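Local coordinates for protein bacterioferritin (Rhodobacter capsulatus, PDB 1JGC) that probably stores iron, oxidising Fe(2+) with dioxygen at a ferroxidase centre and laying down ferric mineral inside a hollow, haem-containing shell of 24 subunits, at residues A[8-13]-A[105-110]; A[31-34]-A[40-43]; A[59-64]-A[111-116]; A[99-104]-A[118-123]; A[139-142]-A[148-151]. All coordinates share one frame; numbering follows the deposited sequence.

Contact 1: A[8-13]-A[105-110]; sequences IEFLNA and RDYCAE
Phe10 and Tyr107 reach for each other from two neighbouring helices, and theirs is the one side-chain meeting between 8-13 and 105-110. The approach is oblique. The ring planes stand 39° apart with centroids separated by 5.8 Å, too tilted for a stack and too flat for an edge-to-face pair. On the phenylalanine the far corner does the touching: CE2 of Phe10 comes to 3.5 Å from CB of Tyr107, so it meets the root of the tyrosine and not its phenol end. The same CE2 of Phe10 lies 3.7 Å from CG of Tyr107, and the two CD2 atoms also come near each other, CD2 of Phe10 lying 3.9 Å from CD2 of Tyr107. Tyr107 turns CG opposite its own backbone N (chi1 -177°), which carries the ring toward helix 5-34. The pair lies between the first and third long helices of the ferritin four-helix bundle, two helices that run in opposite directions, near the end of the bundle where the chain begins. Phe10 also packs against Glu103 and Ala104, one turn earlier on helix 83-111, so its ring bridges more than one turn of that helix. The hydroxyl of Tyr107 is taken up by Asp4, and its ring carries a cation-pi contact from Lys6, both from the start of the chain. Farther round helix 83-111, Arg105 NH1 makes a salt bridge to OD1 of Asp106 at 2.8 Å, its hydrogen bond weak, while NE of Arg105 is paired with Glu121.

Contact 2: A[31-34]-A[40-43]; sequences LQED and MAKK
Gln32 lies across Met40 and Ala41 and has more of its surface buried here than any other residue of the pair of segments. The two long side chains cross at about a right angle. The carbon of the glutamine amide, CD of Gln32, comes to 3.4 Å from CG of Met40, while CG of Gln32 is 4.1 Å from SD of Met40. Beyond CG the glutamine is extended, which carries its flat end past the root of the methionine. Met40 in turn places CG opposite its backbone N (chi1 174°) and bends only near the methyl end. Ala41, the second most buried residue, fits in behind: its CB is 3.9 Å from CB of Gln32, where the helices are at their nearest. Glu33 closes the outer side, its chain bent at chi2 so that OE1 of Glu33 lies 3.4 Å from CB of Ala41. With an alanine here in place of Gln32, the methionine would probably lose the surface it lies against and a gap would open beside its CG and SD. The contact sits at the tight corner where helix 5-34 ends and helix 38-64 begins, the first turn-round of the ferritin bundle. Other subunits close in on this corner: the backbone O of Asp34 takes a hydrogen bond from Thr136 of a neighbouring subunit, and Met40 packs on Met157 of another. The flat amide of Gln32 and the carboxylate of Glu33 lie against carbons of Met40 and Ala41, polar groups laid on apolar ones; the buried amide also lies beside the backbone O of Met40, and no salt bridge joins the two segments.

Contact 3: A[59-64]-A[111-116]; sequences IARILF and VGDIVS
Arg61 takes hold of Ser116 with two nitrogens, both aimed at a single oxygen. NE of Arg61 donates to OG of Ser116 at 2.9 Å with an N-H...O angle of 155°, and NH2 of Arg61 reaches the same OG of Ser116 at 3.1 Å and a more bent 138°. NE and NH2 grip it side-on, with the serine oxygen close to the guanidinium plane. That OG is a donor as well, giving a hydrogen bond to OD2 of Asp113 at 2.7 Å. The other carboxylate oxygen, OD1 of Asp113, is also doubly used: the backbone N of Ser116 meets it at 3.0 Å from above the carboxylate plane, and NH2 of Arg61 forms a salt bridge with it at 2.9 Å, although the hydrogen bond there is weak. NH1 of Arg61 turns elsewhere, to a salt bridge with Glu128 of a neighbouring subunit. A bend at chi2 (62°) steers the guanidinium onto this site, where Val115 lies over one face, CG1 of Val115 being 3.5 Å from NH1 of Arg61. Asp113 is the N-cap of helix 114-144, and just ahead of it Gly112 ends helix 83-111 in a Schellman motif, with backbone angles at which a side chain would press on the carbonyl O before it. The contact thus fastens the end of the second bundle helix to the turn between the third and fourth. A capping carboxylate, a serine hydroxyl and an arginine form one continuous network, and the arginine's positive charge is met by Asp113 within the chain and by the neighbour's Glu128, so one group links the helix cap to the subunit interface.

Contact 4: A[99-104]-A[118-123]; sequences KLYREA and NIFESL
Ala104 presents a small bump that Phe120 receives on the flat of its ring. The two belong to helices 83-111 and 114-144, the consecutive antiparallel pair that makes up the second half of the ferritin four-helix bundle; over these segments the axes come within 9.0 Å at 155°. Because alanine is so short, the phenylalanine can lie across it: CB of Ala104 stands 3.6 Å from the centroid of the Phe120 ring and only 13° off its normal, a CH-pi contact over the middle of the face. One turn away the roles swap between the helices. Leu123 pushes its CB onto a face of Tyr101, 4.2 Å from the ring centroid and nearer the rim than the centre. Each helix therefore offers one ring and one aliphatic bump. Phe120 keeps CG beside its backbone N (chi1 -75°), which sets the ring over the alanine, while Leu11 and Ala14 of helix 5-34 press on it too. Tyr101 reaches farther inward, to the ferroxidase centre, where its OH makes a weak hydrogen bond to Glu127, a residue of the iron site that is empty of metal in this structure. Between the two aromatics the side chains cross at about a right angle, and CD1 of Tyr101 rests at the edge of the Phe120 ring, 4.0 Å from CD1 of Phe120.

Contact 5: A[139-142]-A[148-151]; sequences SLYD and GFAL
Leu140 enters the contact through its backbone: its carbonyl carbon C lies 4.3 Å from CD1 of Phe149, while its side chain goes on to Leu152. Tyr141 comes next and does most of the work. Its CG lies opposite the backbone N (chi1 -171°), and the ring meets Phe149 across the turn, the two side chains crossing at about a right angle. CD2 of Tyr141 sits over one face of the Phe149 ring, toward the rim, 3.3 Å from CD2 of Phe149. The rings are tilted 41° to each other with centroids 4.7 Å apart, and CB of Phe149 adds an off-centre CH-pi contact to the tyrosine ring. Helix 146-152 is the short fifth helix that ferritins carry after the four-helix bundle, and its Leu151 packs on Leu151 of a neighbouring subunit. Were a serine to replace Phe149, Tyr141 would probably lose the ring it leans on and be left freer to turn, and the short helix would be less firmly tied to helix 114-144. Everything that touches here is carbon, so between these two segments the attraction is apolar, with the two aromatic residues supplying most of the buried surface.

In the fold
Contacts 1, 3 and 4 crowd one end of the bundle, their centres 8 to 12 Å apart, and touch one another: Arg105 packs on Phe120, Leu11 on Ile62, and Arg61 on Ile119. Together they bring in all four long helices, with contacts 1 and 4 sharing helix 83-111 and contacts 3 and 4 sharing helix 114-144. Their segments alternate, so the loops they close cross one another along the chain. Contacts 2 and 5 lie beyond the chain's centre, their own centres about 15 Å apart, meeting where Met40 touches Phe149, and both face the same neighbouring subunit. The centres of contacts 1 and 5 are about 38 Å apart, so the subunit is fastened at both ends of a long bundle enclosing the ferroxidase centre.

Contact 1: A[8-13]-A[105-110]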
# COMPACT_ATOMS: atom_id res chain seq x y z
N ILE A 8 -54.02 -17.37 14.63
CA ILE A 8 -53.16 -17.19 15.77
C ILE A 8 -52.96 -18.53 16.49
O ILE A 8 -51.88 -18.82 17.00
CB ILE A 8 -53.76 -16.14 16.72
CG1 ILE A 8 -53.76 -14.78 16.01
CG2 ILE A 8 -53.00 -16.09 18.04
CD1 ILE A 8 -54.27 -13.62 16.83
N GLU A 9 -54.00 -19.35 16.51
CA GLU A 9 -53.91 -20.65 17.15
C GLU A 9 -52.90 -21.50 16.39
O GLU A 9 -52.03 -22.15 16.98
CB GLU A 9 -55.27 -21.35 17.13
CG GLU A 9 -55.94 -21.46 18.48
CD GLU A 9 -57.39 -21.90 18.36
OE1 GLU A 9 -57.67 -22.99 17.77
OE2 GLU A 9 -58.27 -21.16 18.86
N PHE A 10 -53.02 -21.49 15.06
CA PHE A 10 -52.11 -22.25 14.22
C PHE A 10 -50.68 -21.77 14.40
O PHE A 10 -49.76 -22.59 14.52
CB PHE A 10 -52.53 -22.12 12.75
CG PHE A 10 -53.48 -23.21 12.30
CD1 PHE A 10 -53.11 -24.55 12.37
CD2 PHE A 10 -54.73 -22.88 11.76
CE1 PHE A 10 -53.97 -25.56 11.91
CE2 PHE A 10 -55.59 -23.88 11.30
CZ PHE A 10 -55.21 -25.22 11.38
N LEU A 11 -50.48 -20.45 14.43
CA LEU A 11 -49.14 -19.89 14.62
C LEU A 11 -48.53 -20.35 15.95
O LEU A 11 -47.36 -20.71 16.02
CB LEU A 11 -49.21 -18.36 14.55
CG LEU A 11 -49.45 -17.79 13.15
CD1 LEU A 11 -49.77 -16.30 13.22
CD2 LEU A 11 -48.23 -18.06 12.28
N ASN A 12 -49.34 -20.34 17.02
CA ASN A 12 -48.86 -20.77 18.32
C ASN A 12 -48.55 -22.26 18.33
O ASN A 12 -47.69 -22.73 19.07
CB ASN A 12 -49.88 -20.45 19.40
CG ASN A 12 -49.53 -19.20 20.17
OD1 ASN A 12 -48.40 -19.06 20.67
ND2 ASN A 12 -50.48 -18.28 20.28
N ALA A 13 -49.25 -23.03 17.50
CA ALA A 13 -48.99 -24.46 17.45
C ALA A 13 -47.68 -24.66 16.70
O ALA A 13 -46.85 -25.48 17.09
CB ALA A 13 -50.14 -25.19 16.75
N ARG A 105 -51.45 -23.74 6.71
CA ARG A 105 -51.34 -23.06 5.44
C ARG A 105 -52.69 -23.04 4.69
O ARG A 105 -53.13 -21.99 4.22
CB ARG A 105 -50.22 -23.73 4.62
CG ARG A 105 -49.97 -23.12 3.28
CD ARG A 105 -50.81 -23.83 2.26
NE ARG A 105 -50.91 -23.04 1.05
CZ ARG A 105 -51.97 -23.04 0.27
NH1 ARG A 105 -53.02 -23.79 0.58
NH2 ARG A 105 -51.99 -22.28 -0.82
N ASP A 106 -53.36 -24.19 4.59
CA ASP A 106 -54.65 -24.22 3.92
C ASP A 106 -55.64 -23.27 4.61
O ASP A 106 -56.36 -22.52 3.94
CB ASP A 106 -55.26 -25.63 3.92
CG ASP A 106 -54.61 -26.54 2.89
OD1 ASP A 106 -54.14 -26.04 1.84
OD2 ASP A 106 -54.59 -27.77 3.11
N TYR A 107 -55.67 -23.29 5.94
CA TYR A 107 -56.59 -22.42 6.66
C TYR A 107 -56.31 -20.94 6.41
O TYR A 107 -57.24 -20.16 6.27
CB TYR A 107 -56.56 -22.70 8.16
CG TYR A 107 -57.57 -21.84 8.90
CD1 TYR A 107 -58.94 -22.12 8.82
CD2 TYR A 107 -57.17 -20.70 9.59
CE1 TYR A 107 -59.88 -21.28 9.42
CE2 TYR A 107 -58.10 -19.85 10.19
CZ TYR A 107 -59.45 -20.13 10.09
OH TYR A 107 -60.36 -19.25 10.64
N CYS A 108 -55.03 -20.55 6.37
CA CYS A 108 -54.70 -19.16 6.13
C CYS A 108 -55.22 -18.73 4.77
O CYS A 108 -55.74 -17.63 4.61
CB CYS A 108 -53.18 -18.95 6.20
SG CYS A 108 -52.52 -19.01 7.89
N ALA A 109 -55.08 -19.61 3.79
CA ALA A 109 -55.56 -19.33 2.44
C ALA A 109 -57.07 -19.13 2.46
O ALA A 109 -57.59 -18.15 1.91
CB ALA A 109 -55.19 -20.48 1.51
N GLU A 110 -57.77 -20.06 3.09
CA GLU A 110 -59.22 -20.01 3.16
C GLU A 110 -59.70 -18.71 3.79
O GLU A 110 -60.62 -18.07 3.28
CB GLU A 110 -59.76 -21.22 3.96
CG GLU A 110 -61.22 -21.07 4.36
CD GLU A 110 -61.78 -22.31 5.06
OE1 GLU A 110 -61.07 -22.93 5.89
OE2 GLU A 110 -62.96 -22.66 4.79

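Contact 2: A[31-34]-A[40-43]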
# COMPACT_ATOMS: atom_id res chain seq x y z
N LEU A 31 -25.17 -34.51 22.24
CA LEU A 31 -25.02 -35.96 22.28
C LEU A 31 -23.99 -36.40 21.23
O LEU A 31 -23.04 -37.13 21.53
CB LEU A 31 -26.37 -36.61 21.99
CG LEU A 31 -27.08 -37.50 23.02
CD1 LEU A 31 -26.51 -37.36 24.42
CD2 LEU A 31 -28.54 -37.13 22.99
N GLN A 32 -24.17 -35.96 19.99
CA GLN A 32 -23.25 -36.32 18.91
C GLN A 32 -21.83 -35.83 19.19
O GLN A 32 -20.85 -36.47 18.80
CB GLN A 32 -23.77 -35.75 17.58
CG GLN A 32 -25.10 -36.38 17.18
CD GLN A 32 -25.88 -35.56 16.18
OE1 GLN A 32 -25.62 -34.37 15.98
NE2 GLN A 32 -26.86 -36.18 15.55
N GLU A 33 -21.72 -34.70 19.86
CA GLU A 33 -20.41 -34.15 20.18
C GLU A 33 -19.69 -35.08 21.15
O GLU A 33 -18.51 -35.37 20.99
CB GLU A 33 -20.56 -32.76 20.79
CG GLU A 33 -19.27 -31.97 20.85
CD GLU A 33 -18.77 -31.59 19.47
OE1 GLU A 33 -19.53 -30.94 18.71
OE2 GLU A 33 -17.62 -31.94 19.13
N ASP A 34 -20.42 -35.55 22.16
CA ASP A 34 -19.84 -36.45 23.17
C ASP A 34 -19.50 -37.83 22.57
O ASP A 34 -18.65 -38.54 23.11
CB ASP A 34 -20.81 -36.59 24.36
CG ASP A 34 -20.21 -37.42 25.51
OD1 ASP A 34 -19.06 -37.14 25.93
OD2 ASP A 34 -20.91 -38.34 26.00
N MET A 40 -21.22 -34.48 12.47
CA MET A 40 -22.65 -34.71 12.54
C MET A 40 -23.21 -33.68 13.53
O MET A 40 -24.28 -33.11 13.34
CB MET A 40 -22.89 -36.13 13.03
CG MET A 40 -24.32 -36.49 13.31
SD MET A 40 -24.49 -38.28 13.60
CE MET A 40 -26.09 -38.55 12.81
N ALA A 41 -22.44 -33.42 14.59
CA ALA A 41 -22.84 -32.47 15.62
C ALA A 41 -23.02 -31.05 15.10
O ALA A 41 -23.99 -30.38 15.44
CB ALA A 41 -21.81 -32.49 16.75
N LYS A 42 -22.08 -30.59 14.27
CA LYS A 42 -22.15 -29.23 13.74
C LYS A 42 -23.39 -29.02 12.90
O LYS A 42 -23.95 -27.93 12.89
CB LYS A 42 -20.89 -28.89 12.95
CG LYS A 42 -19.66 -28.89 13.83
CD LYS A 42 -18.38 -28.71 13.03
CE LYS A 42 -17.15 -29.03 13.90
NZ LYS A 42 -15.89 -28.81 13.14
N LYS A 43 -23.82 -30.06 12.19
CA LYS A 43 -25.00 -29.94 11.36
C LYS A 43 -26.23 -29.76 12.26
O LYS A 43 -27.09 -28.92 11.99
CB LYS A 43 -25.16 -31.17 10.48
CG LYS A 43 -26.30 -31.07 9.48
CD LYS A 43 -26.19 -29.81 8.62
CE LYS A 43 -27.37 -29.69 7.67
NZ LYS A 43 -27.37 -28.38 6.94

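Contact 3: A[59-64]-A[111-116]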
# COMPACT_ATOMS: atom_id res chain seq x y z
N ILE A 59 -43.14 -15.62 16.31
CA ILE A 59 -43.55 -14.86 17.48
C ILE A 59 -43.87 -13.44 17.05
O ILE A 59 -44.83 -12.83 17.53
CB ILE A 59 -42.43 -14.84 18.54
CG1 ILE A 59 -42.24 -16.25 19.11
CG2 ILE A 59 -42.77 -13.84 19.64
CD1 ILE A 59 -41.06 -16.38 20.03
N ALA A 60 -43.08 -12.90 16.13
CA ALA A 60 -43.30 -11.53 15.65
C ALA A 60 -44.63 -11.41 14.91
O ALA A 60 -45.35 -10.43 15.06
CB ALA A 60 -42.15 -11.09 14.75
N ARG A 61 -44.94 -12.42 14.10
CA ARG A 61 -46.18 -12.39 13.35
C ARG A 61 -47.36 -12.47 14.31
O ARG A 61 -48.39 -11.83 14.09
CB ARG A 61 -46.23 -13.55 12.37
CG ARG A 61 -47.49 -13.60 11.53
CD ARG A 61 -47.63 -12.38 10.65
NE ARG A 61 -48.84 -12.47 9.83
CZ ARG A 61 -49.28 -11.50 9.04
NH1 ARG A 61 -48.61 -10.36 8.95
NH2 ARG A 61 -50.40 -11.67 8.35
N ILE A 62 -47.22 -13.25 15.37
CA ILE A 62 -48.29 -13.39 16.34
C ILE A 62 -48.56 -12.05 17.03
O ILE A 62 -49.71 -11.65 17.18
CB ILE A 62 -47.94 -14.45 17.40
CG1 ILE A 62 -48.07 -15.85 16.80
CG2 ILE A 62 -48.84 -14.28 18.62
CD1 ILE A 62 -47.66 -16.97 17.73
N LEU A 63 -47.51 -11.37 17.46
CA LEU A 63 -47.69 -10.09 18.13
C LEU A 63 -48.33 -9.07 17.20
O LEU A 63 -49.20 -8.31 17.61
CB LEU A 63 -46.35 -9.56 18.64
CG LEU A 63 -45.76 -10.29 19.85
CD1 LEU A 63 -44.40 -9.72 20.17
CD2 LEU A 63 -46.70 -10.16 21.03
N PHE A 64 -47.91 -9.06 15.94
CA PHE A 64 -48.48 -8.14 14.98
C PHE A 64 -49.99 -8.36 14.83
O PHE A 64 -50.74 -7.41 14.71
CB PHE A 64 -47.80 -8.30 13.63
CG PHE A 64 -48.44 -7.50 12.54
CD1 PHE A 64 -48.47 -6.12 12.60
CD2 PHE A 64 -49.04 -8.13 11.45
CE1 PHE A 64 -49.08 -5.37 11.59
CE2 PHE A 64 -49.65 -7.40 10.45
CZ PHE A 64 -49.68 -6.02 10.52
N VAL A 111 -59.07 -18.31 4.88
CA VAL A 111 -59.45 -17.08 5.57
C VAL A 111 -58.91 -15.82 4.88
O VAL A 111 -59.29 -14.71 5.23
CB VAL A 111 -59.01 -17.14 7.05
CG1 VAL A 111 -58.88 -15.75 7.65
CG2 VAL A 111 -60.03 -17.94 7.85
N GLY A 112 -58.03 -16.00 3.90
CA GLY A 112 -57.50 -14.84 3.20
C GLY A 112 -56.33 -14.11 3.82
O GLY A 112 -56.02 -13.00 3.40
N ASP A 113 -55.68 -14.70 4.83
CA ASP A 113 -54.52 -14.08 5.46
C ASP A 113 -53.31 -14.43 4.60
O ASP A 113 -52.60 -15.41 4.85
CB ASP A 113 -54.34 -14.61 6.88
CG ASP A 113 -53.21 -13.92 7.61
OD1 ASP A 113 -52.36 -13.30 6.93
OD2 ASP A 113 -53.15 -14.01 8.85
N ILE A 114 -53.09 -13.63 3.56
CA ILE A 114 -52.00 -13.83 2.61
C ILE A 114 -50.61 -13.94 3.21
O ILE A 114 -49.89 -14.91 2.95
CB ILE A 114 -52.01 -12.70 1.56
CG1 ILE A 114 -53.40 -12.60 0.92
CG2 ILE A 114 -50.92 -12.93 0.53
CD1 ILE A 114 -53.88 -13.87 0.25
N VAL A 115 -50.22 -12.96 4.01
CA VAL A 115 -48.90 -12.96 4.62
C VAL A 115 -48.68 -14.19 5.50
O VAL A 115 -47.66 -14.87 5.38
CB VAL A 115 -48.66 -11.69 5.43
CG1 VAL A 115 -47.26 -11.71 6.03
CG2 VAL A 115 -48.84 -10.46 4.54
N SER A 116 -49.61 -14.48 6.40
CA SER A 116 -49.45 -15.66 7.25
C SER A 116 -49.37 -16.94 6.40
O SER A 116 -48.66 -17.88 6.73
CB SER A 116 -50.59 -15.77 8.25
OG SER A 116 -50.54 -14.70 9.18

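Contact 4: A[99-104]-A[118-123]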
# COMPACT_ATOMS: atom_id res chain seq x y z
N LYS A 99 -46.92 -31.77 8.42
CA LYS A 99 -48.34 -32.09 8.50
C LYS A 99 -49.06 -30.87 9.05
O LYS A 99 -50.02 -30.38 8.46
CB LYS A 99 -48.54 -33.29 9.43
CG LYS A 99 -49.96 -33.78 9.56
CD LYS A 99 -50.02 -35.02 10.44
CE LYS A 99 -51.46 -35.56 10.57
NZ LYS A 99 -52.40 -34.63 11.28
N LEU A 100 -48.57 -30.37 10.18
CA LEU A 100 -49.16 -29.20 10.81
C LEU A 100 -49.13 -27.95 9.95
O LEU A 100 -50.10 -27.20 9.91
CB LEU A 100 -48.46 -28.92 12.14
CG LEU A 100 -48.80 -27.57 12.80
CD1 LEU A 100 -50.28 -27.51 13.10
CD2 LEU A 100 -47.98 -27.41 14.07
N TYR A 101 -48.01 -27.73 9.27
CA TYR A 101 -47.87 -26.53 8.44
C TYR A 101 -48.77 -26.54 7.21
O TYR A 101 -49.29 -25.49 6.83
CB TYR A 101 -46.42 -26.34 7.98
CG TYR A 101 -45.41 -26.16 9.09
CD1 TYR A 101 -45.78 -25.68 10.35
CD2 TYR A 101 -44.06 -26.45 8.88
CE1 TYR A 101 -44.84 -25.50 11.36
CE2 TYR A 101 -43.11 -26.27 9.88
CZ TYR A 101 -43.50 -25.80 11.11
OH TYR A 101 -42.55 -25.61 12.08
N ARG A 102 -48.95 -27.70 6.59
CA ARG A 102 -49.80 -27.79 5.42
C ARG A 102 -51.26 -27.49 5.79
O ARG A 102 -52.03 -26.91 5.00
CB ARG A 102 -49.68 -29.18 4.80
CG ARG A 102 -48.31 -29.44 4.24
CD ARG A 102 -48.15 -30.80 3.63
NE ARG A 102 -46.90 -30.88 2.89
CZ ARG A 102 -46.03 -31.88 2.98
NH1 ARG A 102 -46.27 -32.90 3.79
NH2 ARG A 102 -44.90 -31.86 2.27
N GLU A 103 -51.61 -27.87 7.01
CA GLU A 103 -52.94 -27.68 7.55
C GLU A 103 -53.16 -26.19 7.83
O GLU A 103 -54.13 -25.58 7.36
CB GLU A 103 -53.04 -28.48 8.84
CG GLU A 103 -54.42 -28.89 9.26
CD GLU A 103 -54.37 -29.71 10.55
OE1 GLU A 103 -53.63 -30.73 10.58
OE2 GLU A 103 -55.08 -29.32 11.52
N ALA A 104 -52.24 -25.60 8.58
CA ALA A 104 -52.32 -24.18 8.91
C ALA A 104 -52.33 -23.38 7.62
O ALA A 104 -53.13 -22.46 7.45
CB ALA A 104 -51.12 -23.77 9.77
N ASN A 118 -48.08 -17.27 3.33
CA ASN A 118 -46.74 -17.38 2.78
C ASN A 118 -45.70 -17.78 3.81
O ASN A 118 -44.71 -18.40 3.47
CB ASN A 118 -46.33 -16.08 2.09
CG ASN A 118 -47.14 -15.82 0.84
OD1 ASN A 118 -47.62 -16.75 0.19
ND2 ASN A 118 -47.30 -14.55 0.49
N ILE A 119 -45.92 -17.42 5.07
CA ILE A 119 -44.97 -17.81 6.10
C ILE A 119 -45.00 -19.33 6.20
O ILE A 119 -43.95 -19.98 6.29
CB ILE A 119 -45.32 -17.19 7.46
CG1 ILE A 119 -45.00 -15.70 7.45
CG2 ILE A 119 -44.56 -17.91 8.57
CD1 ILE A 119 -45.36 -14.98 8.74
N PHE A 120 -46.19 -19.91 6.16
CA PHE A 120 -46.29 -21.37 6.22
C PHE A 120 -45.75 -22.02 4.95
O PHE A 120 -45.25 -23.14 5.00
CB PHE A 120 -47.72 -21.81 6.50
CG PHE A 120 -48.14 -21.61 7.93
CD1 PHE A 120 -47.54 -22.32 8.95
CD2 PHE A 120 -49.13 -20.69 8.26
CE1 PHE A 120 -47.90 -22.13 10.28
CE2 PHE A 120 -49.50 -20.48 9.59
CZ PHE A 120 -48.88 -21.21 10.60
N GLU A 121 -45.85 -21.33 3.82
CA GLU A 121 -45.32 -21.91 2.59
C GLU A 121 -43.80 -21.85 2.68
O GLU A 121 -43.08 -22.73 2.18
CB GLU A 121 -45.81 -21.16 1.35
CG GLU A 121 -47.31 -21.20 1.18
CD GLU A 121 -47.74 -21.24 -0.28
OE1 GLU A 121 -46.91 -20.93 -1.15
OE2 GLU A 121 -48.91 -21.58 -0.55
N SER A 122 -43.29 -20.82 3.34
CA SER A 122 -41.86 -20.68 3.52
C SER A 122 -41.38 -21.77 4.49
O SER A 122 -40.36 -22.42 4.24
CB SER A 122 -41.53 -19.28 4.05
OG SER A 122 -40.17 -19.19 4.42
N LEU A 123 -42.11 -21.98 5.58
CA LEU A 123 -41.73 -23.01 6.53
C LEU A 123 -41.81 -24.40 5.88
O LEU A 123 -40.91 -25.23 6.06
CB LEU A 123 -42.64 -22.97 7.75
CG LEU A 123 -42.48 -21.76 8.68
CD1 LEU A 123 -43.57 -21.79 9.76
CD2 LEU A 123 -41.10 -21.77 9.32

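Contact 5: A[139-142]-A[148-151]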
# COMPACT_ATOMS: atom_id res chain seq x y z
N SER A 139 -30.03 -42.68 3.94
CA SER A 139 -29.72 -43.57 2.84
C SER A 139 -28.21 -43.83 2.81
O SER A 139 -27.77 -44.96 2.58
CB SER A 139 -30.15 -42.94 1.53
OG SER A 139 -29.54 -43.62 0.45
N LEU A 140 -27.43 -42.78 3.03
CA LEU A 140 -25.98 -42.91 3.03
C LEU A 140 -25.53 -43.73 4.24
O LEU A 140 -24.51 -44.41 4.19
CB LEU A 140 -25.32 -41.53 3.07
CG LEU A 140 -23.80 -41.51 3.12
CD1 LEU A 140 -23.25 -42.14 1.85
CD2 LEU A 140 -23.30 -40.09 3.27
N TYR A 141 -26.29 -43.64 5.33
CA TYR A 141 -25.97 -44.37 6.54
C TYR A 141 -26.06 -45.88 6.29
O TYR A 141 -25.16 -46.63 6.66
CB TYR A 141 -26.93 -43.96 7.66
CG TYR A 141 -26.58 -44.49 9.02
CD1 TYR A 141 -26.73 -45.84 9.33
CD2 TYR A 141 -26.07 -43.64 10.01
CE1 TYR A 141 -26.37 -46.33 10.59
CE2 TYR A 141 -25.71 -44.12 11.27
CZ TYR A 141 -25.87 -45.47 11.55
OH TYR A 141 -25.50 -45.96 12.78
N ASP A 142 -27.14 -46.31 5.65
CA ASP A 142 -27.31 -47.73 5.37
C ASP A 142 -26.29 -48.22 4.35
O ASP A 142 -25.79 -49.33 4.45
CB ASP A 142 -28.74 -48.00 4.88
CG ASP A 142 -29.79 -47.64 5.92
OD1 ASP A 142 -29.47 -47.70 7.13
OD2 ASP A 142 -30.94 -47.31 5.52
N GLY A 148 -18.80 -47.15 9.04
CA GLY A 148 -18.39 -46.27 7.96
C GLY A 148 -18.97 -44.87 8.08
O GLY A 148 -18.29 -43.88 7.84
N PHE A 149 -20.25 -44.79 8.44
CA PHE A 149 -20.90 -43.50 8.58
C PHE A 149 -20.29 -42.73 9.75
O PHE A 149 -20.07 -41.53 9.66
CB PHE A 149 -22.40 -43.66 8.83
CG PHE A 149 -23.16 -42.37 8.84
CD1 PHE A 149 -23.64 -41.83 7.66
CD2 PHE A 149 -23.36 -41.68 10.02
CE1 PHE A 149 -24.32 -40.62 7.66
CE2 PHE A 149 -24.04 -40.48 10.04
CZ PHE A 149 -24.52 -39.94 8.86
N ALA A 150 -20.03 -43.43 10.85
CA ALA A 150 -19.45 -42.80 12.02
C ALA A 150 -18.07 -42.27 11.66
O ALA A 150 -17.69 -41.17 12.07
CB ALA A 150 -19.35 -43.80 13.16
N LEU A 151 -17.32 -43.04 10.88
CA LEU A 151 -15.99 -42.63 10.47
C LEU A 151 -16.05 -41.32 9.68
O LEU A 151 -15.32 -40.37 9.97
CB LEU A 151 -15.35 -43.73 9.64
CG LEU A 151 -13.94 -43.49 9.08
CD1 LEU A 151 -13.02 -43.00 10.19
CD2 LEU A 151 -13.41 -44.78 8.47